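Local structure of alkaline serine protease (Thermobifida fusca, 2PFE) at residues R99-S113 with T129-P143. The protein probably cleaves proteins internally as a secreted serine endopeptidase of the chymotrypsin-like S1 family, related to alpha-lytic protease. Sequence-based numbering, arbitrary orientation.
Sequences RSGATTGWRCGTIQS and TRTTACAEGGDSGGP. With AES (4-(2-aminoethyl)benzenesulfonyl fluoride), chain D.
Asp139 drives its carboxylate into the hairpin turn joining strands 96-101 and 105-113, where four hydrogen bonds grip it, two to each oxygen. OD1 accepts two backbone amides, meeting Thr103 N at 2.9 Å nearly head-on and Thr104 N through its syn lone pair. OD2 is gripped from opposite faces of the carboxylate plane: Thr104 OG1 donates from the syn side at 2.6 Å, while Glu136 N comes from the anti side. With OG1 lodged between backbone N and carbonyl carbon (chi1 62°), Thr104 turns its hydroxyl to Asp139 and lays CG2 against the Glu136 carboxylate, 3.4 Å from CD; Glu136 OE2 is itself hydrogen-bonded to Cys161 N. Arg99 supplies the charge: Asp139 OD2 sits 3.1 Å from its NH2 but well out of the guanidinium plane, a salt bridge of charges alone, while NH1 donates to Cys134 O at 2.8 Å and Ala135 CB lies over one guanidinium face, toward its rim. A leucine at Asp139 would probably leave the two turn amides without an acceptor and the Arg99 charge without its mate.

These contacts join a hairpin of the C-terminal barrel of a chymotrypsin-like protease to its nucleophile loop: the type II turn Glu136 to Asp139 leads straight into Ser140, the predicted catalytic serine, whose OG carries the covalently bound sulfonyl inhibitor. The far end is more open to solvent. Water 2 bridges Cys108 O and Cys134 N, and beyond it the strands pair through a classic beta bulge, Gln112 and Ser113 both facing Arg130. There Arg130 NE donates almost straight (169°) to Gln112 OE1 at 2.9 Å, in the guanidinium plane, with the amide turned nearly perpendicular; water 3 lies close to that oxygen, and Arg130 NH1 is hydrogen-bonded to a glycerol molecule probably left from crystallisation.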
loop_
_atom_site.group_PDB
_atom_site.type_symbol
_atom_site.label_atom_id
_atom_site.label_comp_id
_atom_site.label_asym_id
_atom_site.label_seq_id
_atom_site.Cartn_x
_atom_site.Cartn_y
_atom_site.Cartn_z
ATOM N N ARG A 99 9.576 -2.027 -0.681
ATOM C CA ARG A 99 8.357 -1.702 0.052
ATOM C C ARG A 99 8.673 -1.084 1.406
ATOM O O ARG A 99 9.747 -1.306 1.988
ATOM C CB ARG A 99 7.463 -2.940 0.245
ATOM C CG ARG A 99 8.150 -4.191 0.819
ATOM C CD ARG A 99 7.187 -5.028 1.675
ATOM N NE ARG A 99 6.818 -4.272 2.861
ATOM C CZ ARG A 99 7.507 -4.308 4.002
ATOM N NH1 ARG A 99 8.535 -5.136 4.151
ATOM N NH2 ARG A 99 7.164 -3.517 5.012
ATOM N N SER A 100 7.723 -0.283 1.879
ATOM C CA SER A 100 7.796 0.350 3.188
ATOM C C SER A 100 6.594 -0.034 4.028
ATOM O O SER A 100 5.480 -0.025 3.547
ATOM C CB SER A 100 7.849 1.873 3.029
ATOM O OG SER A 100 7.960 2.541 4.282
ATOM N N GLY A 101 6.828 -0.367 5.297
ATOM C CA GLY A 101 5.713 -0.680 6.196
ATOM C C GLY A 101 6.067 -0.536 7.653
ATOM O O GLY A 101 7.239 -0.522 8.018
ATOM N N ALA A 102 5.037 -0.443 8.483
ATOM C CA ALA A 102 5.204 -0.059 9.891
ATOM C C ALA A 102 5.918 -1.092 10.737
ATOM O O ALA A 102 6.508 -0.754 11.770
ATOM C CB ALA A 102 3.855 0.251 10.512
ATOM N N THR A 103 5.855 -2.351 10.317
ATOM C CA THR A 103 6.428 -3.419 11.127
ATOM C C THR A 103 7.892 -3.710 10.785
ATOM O O THR A 103 8.732 -3.850 11.683
ATOM C CB THR A 103 5.587 -4.692 11.051
ATOM O OG1 THR A 103 4.284 -4.397 11.541
ATOM C CG2 THR A 103 6.159 -5.787 11.923
ATOM N N THR A 104 8.194 -3.797 9.487
ATOM C CA THR A 104 9.543 -4.186 9.072
ATOM C C THR A 104 10.367 -3.084 8.400
ATOM O O THR A 104 11.490 -3.344 7.972
ATOM C CB THR A 104 9.513 -5.405 8.163
ATOM O OG1 THR A 104 8.782 -5.097 6.968
ATOM C CG2 THR A 104 8.896 -6.597 8.892
ATOM N N GLY A 105 9.805 -1.880 8.295
ATOM C CA GLY A 105 10.503 -0.771 7.656
ATOM C C GLY A 105 10.614 -0.919 6.150
ATOM O O GLY A 105 9.632 -1.238 5.473
ATOM N N TRP A 106 11.826 -0.703 5.643
ATOM C CA TRP A 106 12.146 -0.733 4.210
ATOM C C TRP A 106 12.810 -2.031 3.840
ATOM O O TRP A 106 13.830 -2.427 4.437
ATOM C CB TRP A 106 13.085 0.441 3.911
ATOM C CG TRP A 106 13.459 0.696 2.485
ATOM C CD1 TRP A 106 14.582 0.274 1.849
ATOM C CD2 TRP A 106 12.745 1.515 1.549
ATOM N NE1 TRP A 106 14.611 0.762 0.556
ATOM C CE2 TRP A 106 13.498 1.534 0.352
ATOM C CE3 TRP A 106 11.546 2.236 1.605
ATOM C CZ2 TRP A 106 13.082 2.239 -0.784
ATOM C CZ3 TRP A 106 11.139 2.945 0.482
ATOM C CH2 TRP A 106 11.901 2.934 -0.697
ATOM N N ARG A 107 12.181 -2.733 2.891
ATOM C CA ARG A 107 12.671 -4.036 2.439
ATOM C C ARG A 107 12.587 -4.122 0.929
ATOM O O ARG A 107 11.620 -3.648 0.332
ATOM C CB ARG A 107 11.867 -5.202 3.045
ATOM C CG ARG A 107 11.825 -5.210 4.574
ATOM C CD ARG A 107 13.155 -5.572 5.213
ATOM N NE ARG A 107 13.042 -5.349 6.642
ATOM C CZ ARG A 107 13.745 -5.988 7.570
ATOM N NH1 ARG A 107 14.630 -6.917 7.214
ATOM N NH2 ARG A 107 13.544 -5.680 8.852
ATOM N N CYS A 108 13.597 -4.728 0.319
ATOM C CA CYS A 108 13.652 -4.784 -1.133
ATOM C C CYS A 108 13.740 -6.181 -1.717
ATOM O O CYS A 108 14.048 -7.156 -1.037
ATOM C CB CYS A 108 14.831 -3.965 -1.645
ATOM S SG CYS A 108 14.853 -2.262 -1.018
ATOM N N GLY A 109 13.464 -6.257 -3.002
ATOM C CA GLY A 109 13.502 -7.515 -3.692
ATOM C C GLY A 109 13.335 -7.289 -5.167
ATOM O O GLY A 109 13.638 -6.223 -5.680
ATOM N N THR A 110 12.860 -8.329 -5.852
ATOM C CA THR A 110 12.718 -8.332 -7.313
ATOM C C THR A 110 11.273 -8.690 -7.655
ATOM O O THR A 110 10.670 -9.557 -6.999
ATOM C CB THR A 110 13.716 -9.351 -7.964
ATOM O OG1 THR A 110 15.058 -8.915 -7.678
ATOM C CG2 THR A 110 13.565 -9.417 -9.466
ATOM N N ILE A 111 10.725 -8.061 -8.699
ATOM C CA ILE A 111 9.408 -8.398 -9.222
ATOM C C ILE A 111 9.564 -9.689 -10.033
ATOM O O ILE A 111 10.339 -9.733 -10.993
ATOM C CB ILE A 111 8.877 -7.269 -10.129
ATOM C CG1 ILE A 111 8.612 -6.011 -9.289
ATOM C CG2 ILE A 111 7.611 -7.742 -10.869
ATOM C CD1 ILE A 111 8.186 -4.758 -10.076
ATOM N N GLN A 112 8.855 -10.741 -9.635
ATOM C CA GLN A 112 9.024 -12.049 -10.266
ATOM C C GLN A 112 7.975 -12.393 -11.301
ATOM O O GLN A 112 8.285 -12.985 -12.342
ATOM C CB GLN A 112 8.992 -13.162 -9.215
ATOM C CG GLN A 112 10.186 -13.174 -8.281
ATOM C CD GLN A 112 10.347 -14.535 -7.616
ATOM O OE1 GLN A 112 9.360 -15.151 -7.197
ATOM N NE2 GLN A 112 11.583 -15.029 -7.545
ATOM N N SER A 113 6.726 -12.081 -10.991
ATOM C CA SER A 113 5.611 -12.479 -11.845
ATOM C C SER A 113 4.382 -11.644 -11.564
ATOM O O SER A 113 4.047 -11.402 -10.414
ATOM C CB SER A 113 5.288 -13.960 -11.649
ATOM O OG SER A 113 4.744 -14.197 -10.373
ATOM N N THR A 129 1.060 -8.956 -8.019
ATOM C CA THR A 129 2.446 -9.089 -8.442
ATOM C C THR A 129 3.262 -9.730 -7.332
ATOM O O THR A 129 3.268 -9.221 -6.216
ATOM C CB THR A 129 3.029 -7.707 -8.789
ATOM O OG1 THR A 129 2.277 -7.160 -9.880
ATOM C CG2 THR A 129 4.509 -7.811 -9.192
ATOM N N ARG A 130 3.906 -10.852 -7.648
ATOM C CA ARG A 130 4.751 -11.589 -6.708
ATOM C C ARG A 130 6.160 -11.005 -6.717
ATOM O O ARG A 130 6.718 -10.721 -7.793
ATOM C CB ARG A 130 4.773 -13.087 -7.070
ATOM C CG ARG A 130 5.579 -13.890 -6.117
ATOM C CD ARG A 130 5.542 -15.355 -6.484
ATOM N NE ARG A 130 6.565 -15.702 -7.482
ATOM C CZ ARG A 130 6.334 -16.328 -8.637
ATOM N NH1 ARG A 130 5.107 -16.690 -8.999
ATOM N NH2 ARG A 130 7.341 -16.603 -9.446
ATOM N N THR A 131 6.727 -10.812 -5.529
ATOM C CA THR A 131 8.110 -10.360 -5.394
ATOM C C THR A 131 8.867 -11.207 -4.382
ATOM O O THR A 131 8.271 -11.911 -3.571
ATOM C CB THR A 131 8.222 -8.881 -4.926
ATOM O OG1 THR A 131 8.148 -8.807 -3.494
ATOM C CG2 THR A 131 7.119 -7.993 -5.541
ATOM N N THR A 132 10.187 -11.066 -4.399
ATOM C CA THR A 132 11.030 -11.722 -3.424
ATOM C C THR A 132 11.264 -10.922 -2.139
ATOM O O THR A 132 12.018 -11.393 -1.290
ATOM C CB THR A 132 12.410 -12.002 -4.007
ATOM O OG1 THR A 132 13.026 -10.747 -4.358
ATOM C CG2 THR A 132 12.334 -12.968 -5.218
ATOM N N ALA A 133 10.654 -9.733 -1.989
ATOM C CA ALA A 133 10.761 -8.988 -0.740
ATOM C C ALA A 133 9.967 -9.642 0.379
ATOM O O ALA A 133 8.984 -10.327 0.105
ATOM C CB ALA A 133 10.283 -7.557 -0.949
ATOM N N CYS A 134 10.394 -9.441 1.627
ATOM C CA CYS A 134 9.671 -9.987 2.780
ATOM C C CYS A 134 8.722 -8.946 3.371
ATOM O O CYS A 134 8.873 -7.749 3.125
ATOM C CB CYS A 134 10.654 -10.445 3.851
ATOM S SG CYS A 134 11.668 -9.056 4.528
ATOM N N ALA A 135 7.763 -9.408 4.172
ATOM C CA ALA A 135 6.850 -8.523 4.890
ATOM C C ALA A 135 6.322 -9.264 6.097
ATOM O O ALA A 135 6.388 -10.502 6.154
ATOM C CB ALA A 135 5.673 -8.081 3.997
ATOM N N GLU A 136 5.742 -8.509 7.026
ATOM C CA GLU A 136 5.102 -9.079 8.211
ATOM C C GLU A 136 3.800 -8.346 8.517
ATOM O O GLU A 136 3.544 -7.250 7.992
ATOM C CB GLU A 136 6.053 -9.017 9.410
ATOM C CG GLU A 136 7.312 -9.842 9.227
ATOM C CD GLU A 136 8.293 -9.656 10.342
ATOM O OE1 GLU A 136 7.882 -9.096 11.392
ATOM O OE2 GLU A 136 9.471 -10.069 10.169
ATOM N N GLY A 137 2.999 -8.921 9.413
ATOM C CA GLY A 137 1.722 -8.321 9.748
ATOM C C GLY A 137 1.968 -6.889 10.211
ATOM O O GLY A 137 2.935 -6.616 10.934
ATOM N N GLY A 138 1.097 -5.971 9.791
ATOM C CA GLY A 138 1.235 -4.541 10.069
ATOM C C GLY A 138 1.763 -3.807 8.850
ATOM O O GLY A 138 1.546 -2.590 8.726
ATOM N N ASP A 139 2.472 -4.531 7.968
ATOM C CA ASP A 139 3.045 -3.917 6.762
ATOM C C ASP A 139 2.005 -3.764 5.653
ATOM O O ASP A 139 2.272 -3.130 4.639
ATOM C CB ASP A 139 4.211 -4.740 6.194
ATOM C CG ASP A 139 5.466 -4.697 7.060
ATOM O OD1 ASP A 139 5.713 -3.688 7.778
ATOM O OD2 ASP A 139 6.252 -5.682 6.988
ATOM N N SER A 140 0.849 -4.411 5.802
ATOM C CA SER A 140 -0.123 -4.480 4.712
ATOM C C SER A 140 -0.655 -3.095 4.372
ATOM O O SER A 140 -0.868 -2.287 5.257
ATOM C CB SER A 140 -1.247 -5.444 5.063
ATOM O OG SER A 140 -0.691 -6.699 5.461
ATOM N N GLY A 141 -0.835 -2.843 3.080
ATOM C CA GLY A 141 -1.274 -1.563 2.601
ATOM C C GLY A 141 -0.138 -0.647 2.180
ATOM O O GLY A 141 -0.369 0.321 1.445
ATOM N N GLY A 142 1.076 -0.955 2.639
ATOM C CA GLY A 142 2.214 -0.069 2.453
ATOM C C GLY A 142 2.673 0.002 1.010
ATOM O O GLY A 142 2.399 -0.885 0.211
ATOM N N PRO A 143 3.410 1.056 0.671
ATOM C CA PRO A 143 3.766 1.341 -0.712
ATOM C C PRO A 143 4.943 0.530 -1.233
ATOM O O PRO A 143 5.850 0.160 -0.462
ATOM C CB PRO A 143 4.183 2.813 -0.644
ATOM C CG PRO A 143 4.822 2.952 0.739
ATOM C CD PRO A 143 3.905 2.090 1.601
HETATM C C3 AES D . 1.390 -11.051 6.761
HETATM C C2 AES D . 0.680 -9.909 6.375
HETATM C C1 AES D . 1.140 -9.149 5.299
HETATM S S AES D . 0.345 -7.674 4.748
HETATM O O1S AES D . -0.223 -7.774 3.365
HETATM O O2S AES D . 1.825 -6.676 4.656
HETATM C C6 AES D . 2.314 -9.512 4.638
HETATM C C5 AES D . 3.015 -10.650 5.018
HETATM C C4 AES D . 2.565 -11.422 6.083
HETATM C C7 AES D . 3.388 -12.653 6.443
HETATM C C8 AES D . 2.585 -13.702 7.208
HETATM N N8 AES D . 3.101 -15.032 6.944
HETATM O O HOH W 1 4.507 -2.622 3.176
HETATM O O HOH W 2 13.086 -8.054 1.545
HETATM O O HOH W 3 8.432 -14.475 -5.024
#